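Long-range contacts in EscD/YscD/HrpQ family type III secretion system inner membrane ring protein (Pseudomonas aeruginosa, PDB 6UID), which probably forms part of the inner membrane ring of the type III secretion basal body, its cytoplasmic domain presented to the sorting platform: residues G43-L49 against C90-W95; L85-T89 against S103-P109. All blocks are in the same frame, centred on the assembly; numbering follows the deposited sequence. Where two conformers were deposited one is given.

Interaction 1: G43-L49 against C90-W95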
# COMPACT_ATOMS: atom_id res chain seq x y z
N GLY A 43 -7.44 2.09 -12.50
CA GLY A 43 -7.72 2.99 -11.39
C GLY A 43 -6.50 3.50 -10.65
O GLY A 43 -6.67 4.19 -9.64
N ILE A 44 -5.30 3.16 -11.09
CA ILE A 44 -4.09 3.68 -10.45
C ILE A 44 -3.76 5.06 -11.00
O ILE A 44 -3.52 5.23 -12.20
CB ILE A 44 -2.91 2.73 -10.68
CG1 ILE A 44 -3.15 1.36 -10.05
CG2 ILE A 44 -1.61 3.37 -10.17
CD1 ILE A 44 -3.17 1.37 -8.50
N ALA A 45 -3.65 6.04 -10.11
CA ALA A 45 -3.35 7.41 -10.49
C ALA A 45 -1.88 7.56 -10.89
O ALA A 45 -1.02 6.73 -10.54
CB ALA A 45 -3.68 8.36 -9.35
N ALA A 46 -1.58 8.65 -11.60
CA ALA A 46 -0.21 8.95 -12.01
C ALA A 46 0.75 8.88 -10.83
O ALA A 46 1.81 8.23 -10.89
CB ALA A 46 -0.15 10.32 -12.66
N VAL A 47 0.37 9.53 -9.72
CA VAL A 47 0.97 9.31 -8.40
C VAL A 47 -0.16 8.86 -7.49
O VAL A 47 -1.05 9.65 -7.14
CB VAL A 47 1.70 10.54 -7.85
CG1 VAL A 47 2.29 10.24 -6.48
CG2 VAL A 47 2.80 10.97 -8.80
N HIS A 48 -0.14 7.59 -7.13
CA HIS A 48 -1.22 6.96 -6.39
C HIS A 48 -1.00 6.99 -4.88
O HIS A 48 -1.96 7.13 -4.12
CB HIS A 48 -1.34 5.51 -6.86
CG HIS A 48 -2.63 4.87 -6.48
ND1 HIS A 48 -3.80 5.09 -7.17
CD2 HIS A 48 -2.93 4.01 -5.48
CE1 HIS A 48 -4.78 4.42 -6.58
NE2 HIS A 48 -4.28 3.74 -5.57
N LEU A 49 0.25 6.82 -4.44
CA LEU A 49 0.60 6.70 -3.04
C LEU A 49 2.03 7.17 -2.88
O LEU A 49 2.88 6.90 -3.73
CB LEU A 49 0.47 5.24 -2.62
CG LEU A 49 0.77 4.88 -1.16
CD1 LEU A 49 -0.21 5.58 -0.25
CD2 LEU A 49 0.69 3.36 -0.98
N CYS A 90 -5.01 0.89 -0.98
CA CYS A 90 -5.28 2.26 -1.41
C CYS A 90 -6.04 2.10 -2.73
O CYS A 90 -5.44 1.91 -3.79
CB CYS A 90 -3.99 3.05 -1.57
SG CYS A 90 -4.27 4.82 -1.72
N GLY A 91 -7.37 1.98 -2.62
CA GLY A 91 -8.16 1.64 -3.78
C GLY A 91 -7.75 0.30 -4.36
O GLY A 91 -7.66 -0.70 -3.63
N PRO A 92 -7.45 0.25 -5.66
CA PRO A 92 -7.07 -1.03 -6.26
C PRO A 92 -5.78 -1.61 -5.71
O PRO A 92 -5.57 -2.82 -5.82
CB PRO A 92 -6.93 -0.72 -7.75
CG PRO A 92 -6.81 0.75 -7.84
CD PRO A 92 -7.46 1.35 -6.64
N LEU A 93 -4.90 -0.80 -5.13
CA LEU A 93 -3.59 -1.28 -4.73
C LEU A 93 -3.67 -2.03 -3.40
O LEU A 93 -4.26 -1.53 -2.43
CB LEU A 93 -2.64 -0.11 -4.57
CG LEU A 93 -1.25 -0.42 -4.04
CD1 LEU A 93 -0.49 -1.25 -5.04
CD2 LEU A 93 -0.53 0.87 -3.74
N ARG A 94 -3.11 -3.24 -3.38
CA ARG A 94 -2.95 -4.01 -2.15
C ARG A 94 -1.47 -4.36 -1.99
O ARG A 94 -0.84 -4.84 -2.94
CB ARG A 94 -3.79 -5.29 -2.17
CG ARG A 94 -5.27 -5.05 -2.44
CD ARG A 94 -6.20 -5.84 -1.50
NE ARG A 94 -6.24 -7.27 -1.77
CZ ARG A 94 -7.07 -8.13 -1.17
NH1 ARG A 94 -7.03 -9.41 -1.50
NH2 ARG A 94 -7.95 -7.71 -0.23
N TRP A 95 -0.93 -4.10 -0.81
CA TRP A 95 0.50 -4.29 -0.61
C TRP A 95 0.80 -4.54 0.86
O TRP A 95 -0.05 -4.31 1.74
CB TRP A 95 1.28 -3.06 -1.09
CG TRP A 95 1.00 -1.76 -0.36
CD1 TRP A 95 -0.09 -0.95 -0.52
CD2 TRP A 95 1.83 -1.13 0.61
NE1 TRP A 95 0.03 0.15 0.29
CE2 TRP A 95 1.20 0.07 0.99
CE3 TRP A 95 3.06 -1.45 1.19
CZ2 TRP A 95 1.75 0.94 1.93
CZ3 TRP A 95 3.62 -0.58 2.12
CH2 TRP A 95 2.95 0.59 2.50
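In this FHA-type beta sandwich the loop leading into strand 49-54 of one sheet meets a beta hairpin of the other: His48 reaches the type II' turn from Cys90 to Leu93. His48 NE2 donates to Cys90 O at 2.8 Å. The bond is nearly straight, 170° at the hydrogen, and the oxygen lies in the ring plane. Seen from the carbonyl, the donor stands above its plane. Leu93 N closes the turn onto the same oxygen from the opposite face, so two donors grip it. At the other ring nitrogen, Ala45 N donates to His48 ND1 at 3.1 Å. This implies that the proton sits on NE2, and the two bonds together fix the ring's rotation.

Ile44 CD1 covers one face of the His48 ring, 3.8 Å above the plane and over its centre. Ile44 CD1 also touches Pro92 CG at 3.8 Å, so it fills the corner between imidazole and turn. Cys90 SG lies obliquely to the His48 ring, 4.6 Å from its centroid.

Leu49 extends the apolar part of the contact. With CG anti to the backbone N (chi1 -179°), its CD2 reaches Leu93 CD2 at 3.9 Å. Leu49 CD2 also comes within 3.5 Å of Trp95 NE1, at an oblique angle to the indole.

His48 and Leu49 form a classic beta bulge opposite Leu28 of strand 24-29. Leu60 and Trp63 of strand 57-63 pack on Leu49 and Cys90. Phe9 and Ile7 of strand 5-9 border Leu93 and Trp95 on the facing sheet.

Interaction 2: L85-T89 against S103-P109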
# COMPACT_ATOMS: atom_id res chain seq x y z
N LEU A 85 3.80 -6.10 7.72
CA LEU A 85 3.01 -7.30 7.47
C LEU A 85 1.52 -7.09 7.69
O LEU A 85 0.75 -8.03 7.52
CB LEU A 85 3.52 -8.54 8.21
CG LEU A 85 4.91 -8.97 7.75
CD1 LEU A 85 5.29 -10.24 8.47
CD2 LEU A 85 5.00 -9.22 6.26
N ALA A 86 1.08 -5.89 8.03
CA ALA A 86 -0.34 -5.60 7.99
C ALA A 86 -0.79 -5.40 6.54
O ALA A 86 0.01 -5.04 5.67
CB ALA A 86 -0.65 -4.35 8.81
N GLY A 87 -2.06 -5.67 6.26
CA GLY A 87 -2.56 -5.50 4.90
C GLY A 87 -2.86 -4.05 4.55
O GLY A 87 -3.75 -3.43 5.14
N GLN A 88 -2.11 -3.49 3.61
CA GLN A 88 -2.26 -2.10 3.21
C GLN A 88 -3.06 -2.05 1.91
O GLN A 88 -2.79 -2.81 0.97
CB GLN A 88 -0.88 -1.45 2.98
CG GLN A 88 0.13 -1.67 4.06
CD GLN A 88 -0.22 -1.03 5.41
OE1 GLN A 88 -1.05 -0.12 5.49
NE2 GLN A 88 0.45 -1.47 6.45
N THR A 89 -4.02 -1.14 1.82
CA THR A 89 -4.76 -0.92 0.59
C THR A 89 -4.87 0.56 0.31
O THR A 89 -4.82 1.39 1.22
CB THR A 89 -6.17 -1.54 0.58
OG1 THR A 89 -6.95 -0.94 1.63
CG2 THR A 89 -6.10 -3.02 0.79
N SER A 103 9.86 -13.09 6.00
CA SER A 103 9.19 -13.57 4.81
C SER A 103 7.80 -12.95 4.67
O SER A 103 7.13 -12.65 5.67
CB SER A 103 9.02 -15.09 4.84
OG SER A 103 10.27 -15.75 4.79
N PHE A 104 7.37 -12.75 3.42
CA PHE A 104 6.01 -12.32 3.15
C PHE A 104 5.05 -13.50 3.18
O PHE A 104 5.40 -14.60 2.73
CB PHE A 104 5.91 -11.69 1.76
CG PHE A 104 6.59 -10.38 1.63
CD1 PHE A 104 6.04 -9.26 2.24
CD2 PHE A 104 7.72 -10.23 0.86
CE1 PHE A 104 6.63 -8.04 2.12
CE2 PHE A 104 8.32 -8.98 0.74
CZ PHE A 104 7.74 -7.89 1.40
N PRO A 105 3.81 -13.29 3.62
CA PRO A 105 2.79 -14.32 3.43
C PRO A 105 2.44 -14.46 1.96
O PRO A 105 2.46 -13.50 1.20
CB PRO A 105 1.59 -13.77 4.23
CG PRO A 105 1.78 -12.29 4.24
CD PRO A 105 3.28 -12.06 4.23
N GLU A 106 2.12 -15.70 1.56
CA GLU A 106 1.73 -15.94 0.18
C GLU A 106 0.42 -15.24 -0.14
O GLU A 106 0.23 -14.75 -1.26
CB GLU A 106 1.61 -17.45 -0.08
N ARG A 107 -0.49 -15.17 0.83
CA ARG A 107 -1.78 -14.53 0.62
C ARG A 107 -1.81 -13.19 1.32
O ARG A 107 -1.25 -13.02 2.41
CB ARG A 107 -2.91 -15.42 1.14
CG ARG A 107 -3.13 -16.68 0.30
CD ARG A 107 -4.28 -17.51 0.84
N PHE A 108 -2.51 -12.24 0.71
CA PHE A 108 -2.68 -10.94 1.31
C PHE A 108 -3.33 -11.09 2.69
O PHE A 108 -4.26 -11.87 2.85
CB PHE A 108 -3.58 -10.08 0.43
CG PHE A 108 -3.72 -8.68 0.91
CD1 PHE A 108 -2.66 -7.80 0.82
CD2 PHE A 108 -4.91 -8.25 1.45
CE1 PHE A 108 -2.79 -6.50 1.27
CE2 PHE A 108 -5.04 -6.97 1.88
CZ PHE A 108 -3.98 -6.09 1.80
N PRO A 109 -2.87 -10.35 3.70
CA PRO A 109 -3.46 -10.49 5.04
C PRO A 109 -4.96 -10.20 5.06
O PRO A 109 -5.41 -9.14 4.64
CB PRO A 109 -2.67 -9.46 5.87
CG PRO A 109 -1.37 -9.36 5.19
CD PRO A 109 -1.62 -9.57 3.72
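Phe108 and Pro109 pack against Gly87 and its neighbours, while Leu85 meets the start of segment 103-109. No hydrogen bond joins the two segments; they meet by van der Waals contact.

The aromatic contacts centre on the far end of Phe108. Phe108 CZ lies 3.5 Å from Gly87 CA, which stands obliquely to the ring. Gly87 has no side chain, and the ring comes close to its backbone. Gln88 O sits at the ring edge, near its plane, 3.6 Å from Phe108 CZ. This brings the carbonyl oxygen beside the slightly positive rim of the ring. Thr89 CG2 meets Phe108 CZ at 3.9 Å, with the two side chains crossing at about a right angle. Phe108 has CG anti to its own backbone N (chi1 -175°), which extends the ring from its own backbone toward residues 87-89.

Pro109 packs on backbone atoms. Pro109 CG rests 3.4 Å from Leu85 O, and Pro109 CB is 3.9 Å from Gly87 N. That amide donates to Asp72 OD1, so the ring of Pro109 packs beside a nitrogen that is already paired.

The remaining apolar contacts belong to Leu85. Leu85 CD2 touches Pro105 CD at 3.9 Å and Phe104 CD1 at 4.2 Å. Both Leu85 methyls also come near Ser103 O.

Segment 103-109 follows strand 93-98 and turns back to pack on the start of strand 88-90 and the loop before it. Tyr10 binds it, with its hydroxyl bonded to Pro105 O and its ring edge-to-face with Phe108. Phe104 lies over Thr96 of strand 93-98 and over Lys6 and Arg8 of strand 5-9.

In the fold
The two contacts lie with their centres about 16 Å apart, on opposite sides of the chain's centre. They share the hairpin of strands 88-90 and 93-98, neighbours in the antiparallel six-stranded sheet. Along the chain their segments alternate: 43-49, 85-89, 90-95, 103-109. Interaction 1 joins the turn of that hairpin to the loop leading into strand 49-54 of the other sheet, in the buried interior. Interaction 2 lays the chain after strand 93-98 on the hairpin at the surface. They touch directly: Trp95 N probably bonds to Gln88 O, and Arg94 packs on Phe108 and Thr89. One hairpin thus links the interior between the two sheets to the chain after strand 93-98.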